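Local coordinates for serine protease inhibitor (Thermoanaerobacter tengcongensis, PDB 2PEF), which probably inhibits serine-type endopeptidases as a thermophilic member of the serpin family, and is captured here in the latent state, at residues A[10-21]-A[360-368]; A[34-45]-A[158-166]. All blocks are in the same frame, centred on the assembly; numbering follows the deposited sequence. Where two conformers were deposited one is given.

Overall arrangement
Contact 1 (10-21 with 360-368) and contact 2 (34-45 with 158-166) lie in the buried heart of the serpin fold, their centres about 14 Å apart. In sequence, both segments of contact 2 fall between those of contact 1. Helix 7-22 rests on the C-terminal strand 362-372, and helix 35-46 on strand 158-169, which pairs with strands 87-98 and 322-331; the latter is consistent with the reactive-centre loop inserted into the large sheet in this latent state. The two contacts touch directly: Ser34 OG is 2.8 Å from Ile364 O, a probable hydrogen bond, and Ser17 packs on Pro35. An early helix and the last strand thus meet beside the helix that backs strand 158-169.

Contact 1: A[10-21]-A[360-368]; sequences IYNTADFSIELF and TNLPIFIGT
Helix 7-22, at the N-terminal end of the serpin fold, lies along the C-terminal strand 362-372, and Phe21 and Ile366 make the ring contact near the end of segment 10-21. Ile366 CG1 sits 3.7 Å from the Phe21 ring centroid and only 4° off its normal, a CH-pi contact over one face. A chi1 of -174° swings the CG1 branch of Ile366 opposite its backbone N and over the ring, while CD1 runs on to Ile18 CD1 at 3.8 Å. Thr368 CG2 meets the same ring at its edge, 3.9 Å from Phe21 CZ. Toward the N-terminal end of the helix, Leu362 points one methyl into the backbone: its CD2 is 3.5 Å from Ile10 O and 4.0 Å from Ala14 CB. Ile10 CG2 approaches Thr360 O, and Thr360 OG1 closes an ST turn by accepting from Leu362 N while also bonding Asp357. Between these apolar patches a water donates to Ser17 OG (2.7 Å) and Pro363 O (2.9 Å), and Ser17 OG donates to Thr13 O from the face opposite Ser17 N. With no direct hydrogen bond across, cohesion rests on apolar fit, and the water provides a polar bridge between the segments.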
loop_
_atom_site.group_PDB
_atom_site.type_symbol
_atom_site.label_atom_id
_atom_site.label_comp_id
_atom_site.label_asym_id
_atom_site.label_seq_id
_atom_site.Cartn_x
_atom_site.Cartn_y
_atom_site.Cartn_z
ATOM N N ILE A 10 15.942 -0.325 -4.255
ATOM C CA ILE A 10 15.126 0.858 -4.530
ATOM C C ILE A 10 14.453 0.770 -5.907
ATOM O O ILE A 10 13.227 0.861 -6.006
ATOM C CB ILE A 10 15.925 2.178 -4.370
ATOM C CG1 ILE A 10 16.363 2.353 -2.911
ATOM C CG2 ILE A 10 15.091 3.378 -4.828
ATOM C CD1 ILE A 10 17.348 3.485 -2.665
ATOM N N TYR A 11 15.242 0.575 -6.960
ATOM C CA TYR A 11 14.670 0.592 -8.308
ATOM C C TYR A 11 13.816 -0.639 -8.634
ATOM O O TYR A 11 12.810 -0.519 -9.335
ATOM C CB TYR A 11 15.726 0.890 -9.376
ATOM C CG TYR A 11 16.068 2.369 -9.461
ATOM C CD1 TYR A 11 17.199 2.878 -8.827
ATOM C CD2 TYR A 11 15.244 3.258 -10.157
ATOM C CE1 TYR A 11 17.515 4.231 -8.895
ATOM C CE2 TYR A 11 15.549 4.619 -10.228
ATOM C CZ TYR A 11 16.685 5.096 -9.592
ATOM O OH TYR A 11 16.998 6.436 -9.658
ATOM N N ASN A 12 14.185 -1.802 -8.102
ATOM C CA ASN A 12 13.339 -2.992 -8.243
ATOM C C ASN A 12 12.002 -2.837 -7.509
ATOM O O ASN A 12 10.950 -3.167 -8.054
ATOM C CB ASN A 12 14.068 -4.265 -7.792
ATOM C CG ASN A 12 15.093 -4.746 -8.810
ATOM O OD1 ASN A 12 15.513 -3.998 -9.700
ATOM N ND2 ASN A 12 15.491 -6.007 -8.690
ATOM N N THR A 13 12.045 -2.297 -6.294
ATOM C CA THR A 13 10.830 -2.092 -5.499
ATOM C C THR A 13 9.968 -0.989 -6.111
ATOM O O THR A 13 8.739 -1.093 -6.119
ATOM C CB THR A 13 11.169 -1.832 -4.012
ATOM O OG1 THR A 13 11.928 -2.939 -3.517
ATOM C CG2 THR A 13 9.904 -1.668 -3.163
ATOM N N ALA A 14 10.623 0.037 -6.660
ATOM C CA ALA A 14 9.937 1.114 -7.373
ATOM C C ALA A 14 9.148 0.563 -8.557
ATOM O O ALA A 14 7.987 0.937 -8.753
ATOM C CB ALA A 14 10.928 2.185 -7.830
ATOM N N ASP A 15 9.774 -0.332 -9.332
ATOM C CA ASP A 15 9.102 -0.994 -10.459
ATOM C C ASP A 15 7.867 -1.783 -10.018
ATOM O O ASP A 15 6.799 -1.653 -10.620
ATOM C CB ASP A 15 10.073 -1.894 -11.232
ATOM C CG ASP A 15 10.821 -1.150 -12.335
ATOM O OD1 ASP A 15 10.619 0.073 -12.491
ATOM O OD2 ASP A 15 11.614 -1.791 -13.056
ATOM N N PHE A 16 8.016 -2.598 -8.974
ATOM C CA PHE A 16 6.885 -3.339 -8.406
ATOM C C PHE A 16 5.771 -2.391 -7.976
ATOM O O PHE A 16 4.596 -2.622 -8.277
ATOM C CB PHE A 16 7.328 -4.184 -7.207
ATOM C CG PHE A 16 6.184 -4.703 -6.372
ATOM C CD1 PHE A 16 5.519 -5.874 -6.730
ATOM C CD2 PHE A 16 5.772 -4.022 -5.227
ATOM C CE1 PHE A 16 4.457 -6.349 -5.957
ATOM C CE2 PHE A 16 4.718 -4.492 -4.454
ATOM C CZ PHE A 16 4.063 -5.656 -4.816
ATOM N N SER A 17 6.159 -1.334 -7.266
ATOM C CA SER A 17 5.220 -0.362 -6.717
ATOM C C SER A 17 4.384 0.305 -7.803
ATOM O O SER A 17 3.157 0.391 -7.686
ATOM C CB SER A 17 5.968 0.692 -5.892
ATOM O OG SER A 17 6.548 0.099 -4.737
ATOM N N ILE A 18 5.048 0.769 -8.861
ATOM C CA ILE A 18 4.363 1.467 -9.952
ATOM C C ILE A 18 3.550 0.512 -10.830
ATOM O O ILE A 18 2.452 0.854 -11.270
ATOM C CB ILE A 18 5.343 2.355 -10.776
ATOM C CG1 ILE A 18 5.952 3.450 -9.883
ATOM C CG2 ILE A 18 4.654 2.974 -12.001
ATOM C CD1 ILE A 18 4.936 4.365 -9.174
ATOM N N GLU A 19 4.065 -0.693 -11.062
ATOM C CA GLU A 19 3.292 -1.690 -11.805
ATOM C C GLU A 19 2.036 -2.091 -11.030
ATOM O O GLU A 19 0.957 -2.233 -11.608
ATOM C CB GLU A 19 4.133 -2.917 -12.161
ATOM C CG GLU A 19 5.214 -2.653 -13.208
ATOM C CD GLU A 19 4.679 -2.002 -14.479
ATOM O OE1 GLU A 19 3.730 -2.552 -15.074
ATOM O OE2 GLU A 19 5.208 -0.938 -14.877
ATOM N N LEU A 20 2.178 -2.249 -9.714
ATOM C CA LEU A 20 1.030 -2.512 -8.852
ATOM C C LEU A 20 0.015 -1.369 -8.941
ATOM O O LEU A 20 -1.164 -1.606 -9.201
ATOM C CB LEU A 20 1.479 -2.725 -7.401
ATOM C CG LEU A 20 0.472 -3.312 -6.414
ATOM C CD1 LEU A 20 0.041 -4.721 -6.824
ATOM C CD2 LEU A 20 1.063 -3.319 -5.007
ATOM N N PHE A 21 0.490 -0.136 -8.747
ATOM C CA PHE A 21 -0.357 1.057 -8.830
ATOM C C PHE A 21 -1.089 1.181 -10.164
ATOM O O PHE A 21 -2.315 1.302 -10.191
ATOM C CB PHE A 21 0.465 2.318 -8.541
ATOM C CG PHE A 21 -0.297 3.606 -8.723
ATOM C CD1 PHE A 21 -1.405 3.898 -7.933
ATOM C CD2 PHE A 21 0.113 4.540 -9.671
ATOM C CE1 PHE A 21 -2.098 5.101 -8.094
ATOM C CE2 PHE A 21 -0.573 5.739 -9.837
ATOM C CZ PHE A 21 -1.679 6.019 -9.050
ATOM N N THR A 360 14.537 7.021 0.340
ATOM C CA THR A 360 14.569 6.169 -0.856
ATOM C C THR A 360 13.739 6.722 -2.017
ATOM O O THR A 360 13.943 6.332 -3.166
ATOM C CB THR A 360 14.032 4.751 -0.554
ATOM O OG1 THR A 360 12.670 4.848 -0.117
ATOM C CG2 THR A 360 14.871 4.043 0.509
ATOM N N ASN A 361 12.803 7.619 -1.700
ATOM C CA ASN A 361 11.780 8.104 -2.639
ATOM C C ASN A 361 10.716 7.060 -3.008
ATOM O O ASN A 361 9.919 7.266 -3.925
ATOM C CB ASN A 361 12.405 8.748 -3.880
ATOM C CG ASN A 361 13.042 10.082 -3.574
ATOM O OD1 ASN A 361 12.673 10.748 -2.608
ATOM N ND2 ASN A 361 14.007 10.483 -4.393
ATOM N N LEU A 362 10.682 5.958 -2.259
ATOM C CA LEU A 362 9.684 4.910 -2.465
ATOM C C LEU A 362 8.308 5.303 -1.928
ATOM O O LEU A 362 8.207 5.884 -0.848
ATOM C CB LEU A 362 10.138 3.600 -1.815
ATOM C CG LEU A 362 11.299 2.872 -2.498
ATOM C CD1 LEU A 362 11.824 1.750 -1.611
ATOM C CD2 LEU A 362 10.882 2.330 -3.859
ATOM N N PRO A 363 7.241 4.984 -2.683
ATOM C CA PRO A 363 5.893 5.331 -2.233
ATOM C C PRO A 363 5.314 4.338 -1.224
ATOM O O PRO A 363 5.002 3.193 -1.576
ATOM C CB PRO A 363 5.085 5.315 -3.529
ATOM C CG PRO A 363 5.763 4.294 -4.381
ATOM C CD PRO A 363 7.229 4.313 -3.999
ATOM N N ILE A 364 5.173 4.785 0.022
ATOM C CA ILE A 364 4.495 3.998 1.055
ATOM C C ILE A 364 3.020 3.840 0.690
ATOM O O ILE A 364 2.465 2.748 0.795
ATOM C CB ILE A 364 4.637 4.645 2.466
ATOM C CG1 ILE A 364 6.110 4.930 2.805
ATOM C CG2 ILE A 364 3.952 3.796 3.544
ATOM C CD1 ILE A 364 7.002 3.699 2.927
ATOM N N PHE A 365 2.413 4.947 0.266
ATOM C CA PHE A 365 1.060 4.989 -0.281
ATOM C C PHE A 365 1.095 5.729 -1.611
ATOM O O PHE A 365 1.885 6.665 -1.797
ATOM C CB PHE A 365 0.114 5.717 0.678
ATOM C CG PHE A 365 -0.234 4.930 1.910
ATOM C CD1 PHE A 365 0.601 4.948 3.030
ATOM C CD2 PHE A 365 -1.411 4.183 1.963
ATOM C CE1 PHE A 365 0.274 4.226 4.177
ATOM C CE2 PHE A 365 -1.744 3.455 3.101
ATOM C CZ PHE A 365 -0.904 3.474 4.209
ATOM N N ILE A 366 0.247 5.304 -2.542
ATOM C CA ILE A 366 0.111 5.993 -3.829
ATOM C C ILE A 366 -1.343 5.888 -4.301
ATOM O O ILE A 366 -1.972 4.833 -4.182
ATOM C CB ILE A 366 1.145 5.491 -4.887
ATOM C CG1 ILE A 366 1.071 6.326 -6.171
ATOM C CG2 ILE A 366 0.981 3.993 -5.166
ATOM C CD1 ILE A 366 2.304 6.194 -7.069
ATOM N N GLY A 367 -1.886 6.992 -4.798
ATOM C CA GLY A 367 -3.302 7.021 -5.149
ATOM C C GLY A 367 -3.741 8.117 -6.090
ATOM O O GLY A 367 -2.926 8.881 -6.608
ATOM N N THR A 368 -5.049 8.173 -6.314
ATOM C CA THR A 368 -5.643 9.162 -7.203
ATOM C C THR A 368 -6.797 9.841 -6.499
ATOM O O THR A 368 -7.527 9.203 -5.738
ATOM C CB THR A 368 -6.185 8.524 -8.501
ATOM O OG1 THR A 368 -7.086 7.458 -8.174
ATOM C CG2 THR A 368 -5.054 7.974 -9.359
HETATM O O HOH W 1 7.108 1.280 -2.341
#

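Contact 2: A[34-45]-A[158-166]; sequences SPLSAMLALAMT and MYLINAVAF
Ser37 and Asn162 form the polar centre of this helix-on-strand contact. Ser37 OG donates to Asn162 OD1 at 2.7 Å, the hydroxyl oxygen tilted 18° from the carbonyl plane. The amide's other end turns toward Leu40, with Asn162 ND2 lying 3.5 Å from Leu40 CD1 and the two side chains running obliquely past each other. That nitrogen bonds Asn93 on strand 87-98, so Ser37 OG at OD1 and Asn93 at ND2 hold the two ends of the buried amide and fix its rotation, while Thr329 on strand 322-331 bonds Ser37 OG and helps position the hydroxyl. Ala41 lies alongside, its N and CB both 4.1 Å from Asn162 CB, where the backbones draw closest. On one side of this centre Val164 places CG2 against Ser37 CB at 3.8 Å. On the other, Leu160 CD2 makes a van der Waals contact with Thr45 OG1 (3.6 Å) and packs up against Met44; the Thr45 hydroxyl itself donates to Ala41 O of its own helix at 2.7 Å. Met44 bends at chi3 (-68°), carrying CE down to Ile161 O at 3.7 Å. Leu160, Asn162 and Val164 alternate with residues facing away, as expected of a strand presenting one face. With axes 7.4 Å apart and N-to-C directions at 153°, this is a near-antiparallel helix behind the large serpin beta sheet, in which strand 322-331 lies between 158-169 and 310-318, antiparallel to both, consistent with the inserted reactive-centre loop of the latent state.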
loop_
_atom_site.group_PDB
_atom_site.type_symbol
_atom_site.label_atom_id
_atom_site.label_comp_id
_atom_site.label_asym_id
_atom_site.label_seq_id
_atom_site.Cartn_x
_atom_site.Cartn_y
_atom_site.Cartn_z
ATOM N N SER A 34 -1.126 0.744 -0.865
ATOM C CA SER A 34 0.175 0.741 -0.217
ATOM C C SER A 34 1.008 -0.389 -0.790
ATOM O O SER A 34 0.783 -1.560 -0.458
ATOM C CB SER A 34 0.047 0.565 1.294
ATOM O OG SER A 34 1.319 0.416 1.887
ATOM N N PRO A 35 1.966 -0.049 -1.668
ATOM C CA PRO A 35 2.855 -1.065 -2.220
ATOM C C PRO A 35 3.636 -1.781 -1.121
ATOM O O PRO A 35 3.852 -2.987 -1.217
ATOM C CB PRO A 35 3.786 -0.259 -3.127
ATOM C CG PRO A 35 3.018 0.970 -3.463
ATOM C CD PRO A 35 2.251 1.288 -2.225
ATOM N N LEU A 36 4.032 -1.045 -0.082
ATOM C CA LEU A 36 4.746 -1.623 1.057
ATOM C C LEU A 36 3.938 -2.744 1.707
ATOM O O LEU A 36 4.452 -3.835 1.920
ATOM C CB LEU A 36 5.090 -0.554 2.101
ATOM C CG LEU A 36 5.826 -1.024 3.363
ATOM C CD1 LEU A 36 7.172 -1.685 3.036
ATOM C CD2 LEU A 36 6.010 0.144 4.321
ATOM N N SER A 37 2.675 -2.462 2.012
ATOM C CA SER A 37 1.791 -3.451 2.619
ATOM C C SER A 37 1.627 -4.698 1.750
ATOM O O SER A 37 1.691 -5.824 2.249
ATOM C CB SER A 37 0.427 -2.827 2.918
ATOM O OG SER A 37 -0.468 -3.797 3.431
ATOM N N ALA A 38 1.420 -4.491 0.452
ATOM C CA ALA A 38 1.261 -5.595 -0.491
ATOM C C ALA A 38 2.524 -6.441 -0.568
ATOM O O ALA A 38 2.456 -7.673 -0.482
ATOM C CB ALA A 38 0.875 -5.076 -1.861
ATOM N N MET A 39 3.665 -5.768 -0.723
ATOM C CA MET A 39 4.978 -6.410 -0.742
ATOM C C MET A 39 5.190 -7.312 0.473
ATOM O O MET A 39 5.635 -8.456 0.353
ATOM C CB MET A 39 6.078 -5.341 -0.798
ATOM C CG MET A 39 7.497 -5.874 -0.632
ATOM S SD MET A 39 8.018 -6.929 -1.997
ATOM C CE MET A 39 8.309 -5.717 -3.281
ATOM N N LEU A 40 4.880 -6.785 1.653
ATOM C CA LEU A 40 5.136 -7.525 2.889
ATOM C C LEU A 40 4.284 -8.783 3.044
ATOM O O LEU A 40 4.795 -9.830 3.445
ATOM C CB LEU A 40 5.014 -6.612 4.108
ATOM C CG LEU A 40 6.120 -5.553 4.190
ATOM C CD1 LEU A 40 5.766 -4.490 5.216
ATOM C CD2 LEU A 40 7.474 -6.170 4.499
ATOM N N ALA A 41 2.997 -8.686 2.717
ATOM C CA ALA A 41 2.100 -9.833 2.795
ATOM C C ALA A 41 2.534 -10.905 1.803
ATOM O O ALA A 41 2.556 -12.093 2.126
ATOM C CB ALA A 41 0.670 -9.407 2.519
ATOM N N LEU A 42 2.895 -10.468 0.597
ATOM C CA LEU A 42 3.277 -11.385 -0.468
ATOM C C LEU A 42 4.663 -11.983 -0.247
ATOM O O LEU A 42 4.905 -13.134 -0.608
ATOM C CB LEU A 42 3.195 -10.690 -1.828
ATOM C CG LEU A 42 1.787 -10.317 -2.313
ATOM C CD1 LEU A 42 1.864 -9.309 -3.452
ATOM C CD2 LEU A 42 0.984 -11.549 -2.738
ATOM N N ALA A 43 5.571 -11.201 0.334
ATOM C CA ALA A 43 6.909 -11.711 0.639
ATOM C C ALA A 43 6.846 -12.795 1.715
ATOM O O ALA A 43 7.530 -13.827 1.609
ATOM C CB ALA A 43 7.830 -10.580 1.050
ATOM N N MET A 44 6.017 -12.574 2.738
ATOM C CA MET A 44 5.758 -13.601 3.754
ATOM C C MET A 44 5.247 -14.872 3.091
ATOM O O MET A 44 5.749 -15.966 3.354
ATOM C CB MET A 44 4.730 -13.125 4.787
ATOM C CG MET A 44 5.276 -12.187 5.854
ATOM S SD MET A 44 4.192 -12.072 7.289
ATOM C CE MET A 44 2.761 -11.233 6.617
ATOM N N THR A 45 4.258 -14.707 2.215
ATOM C CA THR A 45 3.622 -15.816 1.521
ATOM C C THR A 45 4.628 -16.592 0.667
ATOM O O THR A 45 4.581 -17.819 0.615
ATOM C CB THR A 45 2.441 -15.327 0.643
ATOM O OG1 THR A 45 1.544 -14.540 1.438
ATOM C CG2 THR A 45 1.673 -16.498 0.047
ATOM N N MET A 158 -5.285 -21.213 6.420
ATOM C CA MET A 158 -4.271 -20.213 6.755
ATOM C C MET A 158 -4.521 -18.854 6.108
ATOM O O MET A 158 -4.845 -18.769 4.926
ATOM C CB MET A 158 -2.855 -20.701 6.412
ATOM C CG MET A 158 -1.763 -19.734 6.887
ATOM S SD MET A 158 -0.162 -19.891 6.079
ATOM C CE MET A 158 0.668 -20.978 7.228
ATOM N N TYR A 159 -4.370 -17.798 6.906
ATOM C CA TYR A 159 -4.371 -16.436 6.395
ATOM C C TYR A 159 -3.039 -15.775 6.735
ATOM O O TYR A 159 -2.467 -16.018 7.802
ATOM C CB TYR A 159 -5.488 -15.605 7.022
ATOM C CG TYR A 159 -6.905 -16.115 6.864
ATOM C CD1 TYR A 159 -7.822 -15.970 7.902
ATOM C CD2 TYR A 159 -7.337 -16.723 5.683
ATOM C CE1 TYR A 159 -9.129 -16.415 7.776
ATOM C CE2 TYR A 159 -8.646 -17.173 5.548
ATOM C CZ TYR A 159 -9.534 -17.013 6.600
ATOM O OH TYR A 159 -10.826 -17.454 6.482
ATOM N N LEU A 160 -2.564 -14.930 5.826
ATOM C CA LEU A 160 -1.413 -14.075 6.080
ATOM C C LEU A 160 -1.889 -12.640 5.909
ATOM O O LEU A 160 -2.564 -12.317 4.932
ATOM C CB LEU A 160 -0.263 -14.388 5.115
ATOM C CG LEU A 160 0.242 -15.838 5.080
ATOM C CD1 LEU A 160 -0.555 -16.692 4.083
ATOM C CD2 LEU A 160 1.720 -15.885 4.736
ATOM N N ILE A 161 -1.556 -11.788 6.871
ATOM C CA ILE A 161 -2.065 -10.420 6.884
ATOM C C ILE A 161 -0.963 -9.436 7.237
ATOM O O ILE A 161 -0.210 -9.650 8.189
ATOM C CB ILE A 161 -3.249 -10.239 7.884
ATOM C CG1 ILE A 161 -4.366 -11.253 7.603
ATOM C CG2 ILE A 161 -3.799 -8.807 7.812
ATOM C CD1 ILE A 161 -5.420 -11.351 8.687
ATOM N N ASN A 162 -0.871 -8.364 6.456
ATOM C CA ASN A 162 -0.060 -7.215 6.833
ATOM C C ASN A 162 -0.925 -5.984 7.078
ATOM O O ASN A 162 -1.934 -5.792 6.406
ATOM C CB ASN A 162 0.968 -6.907 5.749
ATOM C CG ASN A 162 1.604 -5.545 5.929
ATOM O OD1 ASN A 162 1.078 -4.543 5.456
ATOM N ND2 ASN A 162 2.729 -5.501 6.636
ATOM N N ALA A 163 -0.510 -5.157 8.034
ATOM C CA ALA A 163 -1.098 -3.839 8.248
ATOM C C ALA A 163 -0.024 -2.759 8.326
ATOM O O ALA A 163 1.044 -2.969 8.904
ATOM C CB ALA A 163 -1.961 -3.826 9.503
ATOM N N VAL A 164 -0.316 -1.613 7.714
ATOM C CA VAL A 164 0.542 -0.430 7.777
ATOM C C VAL A 164 -0.297 0.737 8.290
ATOM O O VAL A 164 -1.419 0.947 7.815
ATOM C CB VAL A 164 1.143 -0.089 6.385
ATOM C CG1 VAL A 164 1.854 1.271 6.404
ATOM C CG2 VAL A 164 2.098 -1.164 5.938
ATOM N N ALA A 165 0.230 1.478 9.270
ATOM C CA ALA A 165 -0.455 2.659 9.800
ATOM C C ALA A 165 0.461 3.878 9.751
ATOM O O ALA A 165 1.554 3.853 10.309
ATOM C CB ALA A 165 -0.929 2.406 11.228
ATOM N N PHE A 166 0.006 4.929 9.071
ATOM C CA PHE A 166 0.773 6.170 8.906
ATOM C C PHE A 166 0.006 7.329 9.539
ATOM O O PHE A 166 -1.192 7.483 9.310
ATOM C CB PHE A 166 1.015 6.432 7.414
ATOM C CG PHE A 166 1.771 7.704 7.117
ATOM C CD1 PHE A 166 3.164 7.731 7.155
ATOM C CD2 PHE A 166 1.087 8.862 6.760
ATOM C CE1 PHE A 166 3.863 8.896 6.868
ATOM C CE2 PHE A 166 1.778 10.034 6.466
ATOM C CZ PHE A 166 3.166 10.052 6.525
#